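Local coordinates for protein Ral guanine nucleotide dissociation stimulator-like 2 (Mus musculus, PDB 4JGW) that probably acts as a guanine nucleotide exchange factor and associates in vitro with GTP-bound H-Ras and Rap1A, as a putative effector, at residues R324-A328 and S466-P471. Numbering follows the deposited sequence.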
loop_
_atom_site.group_PDB
_atom_site.type_symbol
_atom_site.label_atom_id
_atom_site.label_comp_id
_atom_site.label_asym_id
_atom_site.label_seq_id
_atom_site.Cartn_x
_atom_site.Cartn_y
_atom_site.Cartn_z
ATOM N N ARG A 324 -31.439 7.281 -4.876
ATOM C CA ARG A 324 -32.833 7.692 -4.645
ATOM C C ARG A 324 -33.388 8.707 -5.643
ATOM O O ARG A 324 -34.591 8.723 -5.915
ATOM C CB ARG A 324 -32.966 8.316 -3.255
ATOM C CG ARG A 324 -33.290 7.355 -2.135
ATOM C CD ARG A 324 -33.841 8.109 -0.931
ATOM N NE ARG A 324 -35.262 8.421 -1.089
ATOM C CZ ARG A 324 -35.750 9.600 -1.471
ATOM N NH1 ARG A 324 -34.942 10.619 -1.741
ATOM N NH2 ARG A 324 -37.062 9.762 -1.578
ATOM N N LEU A 325 -32.512 9.564 -6.160
ATOM C CA LEU A 325 -32.924 10.739 -6.927
ATOM C C LEU A 325 -33.367 10.391 -8.349
ATOM O O LEU A 325 -32.694 10.729 -9.325
ATOM C CB LEU A 325 -31.806 11.790 -6.928
ATOM C CG LEU A 325 -31.204 12.156 -5.565
ATOM C CD1 LEU A 325 -29.891 12.903 -5.737
ATOM C CD2 LEU A 325 -32.178 12.957 -4.698
ATOM N N ARG A 326 -34.521 9.733 -8.446
ATOM C CA ARG A 326 -35.033 9.204 -9.715
ATOM C C ARG A 326 -35.470 10.267 -10.716
ATOM O O ARG A 326 -35.446 10.026 -11.925
ATOM C CB ARG A 326 -36.168 8.198 -9.469
ATOM C CG ARG A 326 -35.683 6.830 -8.994
ATOM C CD ARG A 326 -34.892 6.122 -10.091
ATOM N NE ARG A 326 -33.623 5.602 -9.594
ATOM C CZ ARG A 326 -32.546 5.392 -10.348
ATOM N NH1 ARG A 326 -32.569 5.658 -11.648
ATOM N NH2 ARG A 326 -31.439 4.919 -9.797
ATOM N N ALA A 327 -35.869 11.435 -10.215
ATOM C CA ALA A 327 -36.225 12.553 -11.083
ATOM C C ALA A 327 -34.968 13.113 -11.744
ATOM O O ALA A 327 -34.948 13.349 -12.954
ATOM C CB ALA A 327 -36.958 13.636 -10.301
ATOM N N ALA A 328 -33.923 13.303 -10.940
ATOM C CA ALA A 328 -32.627 13.771 -11.428
ATOM C C ALA A 328 -32.002 12.775 -12.406
ATOM O O ALA A 328 -31.562 13.162 -13.489
ATOM C CB ALA A 328 -31.690 14.045 -10.265
ATOM N N SER A 466 -31.652 14.363 0.745
ATOM C CA SER A 466 -32.234 13.608 -0.369
ATOM C C SER A 466 -33.726 13.335 -0.174
ATOM O O SER A 466 -34.483 13.292 -1.145
ATOM C CB SER A 466 -31.484 12.296 -0.604
ATOM O OG SER A 466 -31.595 11.432 0.509
ATOM N N CYS A 467 -34.135 13.148 1.080
ATOM C CA CYS A 467 -35.549 12.987 1.425
ATOM C C CYS A 467 -36.307 14.311 1.306
ATOM O O CYS A 467 -37.527 14.318 1.132
ATOM C CB CYS A 467 -35.708 12.395 2.830
ATOM S SG CYS A 467 -35.353 10.614 2.948
ATOM N N GLU A 468 -35.573 15.421 1.391
ATOM C CA GLU A 468 -36.142 16.764 1.249
ATOM C C GLU A 468 -36.211 17.245 -0.203
ATOM O O GLU A 468 -37.196 17.872 -0.600
ATOM C CB GLU A 468 -35.360 17.772 2.096
ATOM C CG GLU A 468 -35.662 17.696 3.586
ATOM C CD GLU A 468 -34.713 18.524 4.438
ATOM O OE1 GLU A 468 -34.015 19.416 3.901
ATOM O OE2 GLU A 468 -34.670 18.277 5.661
ATOM N N VAL A 469 -35.170 16.962 -0.986
ATOM C CA VAL A 469 -35.116 17.428 -2.380
ATOM C C VAL A 469 -35.893 16.530 -3.348
ATOM O O VAL A 469 -36.358 16.991 -4.390
ATOM C CB VAL A 469 -33.664 17.689 -2.887
ATOM C CG1 VAL A 469 -33.001 18.797 -2.071
ATOM C CG2 VAL A 469 -32.821 16.416 -2.878
ATOM N N GLU A 470 -36.016 15.250 -2.999
ATOM C CA GLU A 470 -36.903 14.322 -3.703
ATOM C C GLU A 470 -37.643 13.441 -2.689
ATOM O O GLU A 470 -37.127 12.399 -2.278
ATOM C CB GLU A 470 -36.140 13.477 -4.737
ATOM C CG GLU A 470 -35.876 14.200 -6.060
ATOM C CD GLU A 470 -35.396 13.280 -7.178
ATOM O OE1 GLU A 470 -35.949 12.171 -7.341
ATOM O OE2 GLU A 470 -34.470 13.678 -7.915
ATOM N N PRO A 471 -38.852 13.871 -2.272
ATOM C CA PRO A 471 -39.654 13.179 -1.252
ATOM C C PRO A 471 -40.095 11.774 -1.666
ATOM O O PRO A 471 -40.187 11.480 -2.858
ATOM C CB PRO A 471 -40.881 14.087 -1.088
ATOM C CG PRO A 471 -40.443 15.423 -1.601
ATOM C CD PRO A 471 -39.515 15.107 -2.729
#
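Two helix ends bind each other here through polar groups: the side chain of E470 meets the start of the short helix 326-330, while R324 reaches back to the end of helix 459-469, the last helix modelled in the helical Ras-GEF (CDC25-homology) domain. At the N-terminus of a helix the first N-H groups have no carbonyl of a preceding turn to bond, and a carboxylate suits that place. E470 supplies one from a remote part of the chain, OE1 accepting from A327 N (3.0 Å) and OE2 from A328 N (3.1 Å). Both bonds arrive on the syn sides of the oxygens, somewhat out of the carboxylate plane, and together they fix the rotation of the group. With CG anti to the carbonyl carbon (chi1 -81°) and the chain extended beyond it, E470 reaches the N-H groups of A327 and A328, and the small side chain of A327 allows its CB to sit 3.4 Å from E470 OE2. L325, at the N-cap position, adds an apolar contact: its CD2 lies 4.0 Å from V469 CG2, and both side chains also touch L265. Arginine suits position 324 because its flat, multidonor end can serve backbone carbonyls at a helix C-terminus. R324 NH1 makes a weak bond to S466 O, a carbonyl of the last turn. The guanidinium of R324 meets E470 O edge-on, in its own plane, with NH1 at 2.9 Å and NH2 at 2.7 Å from that single oxygen.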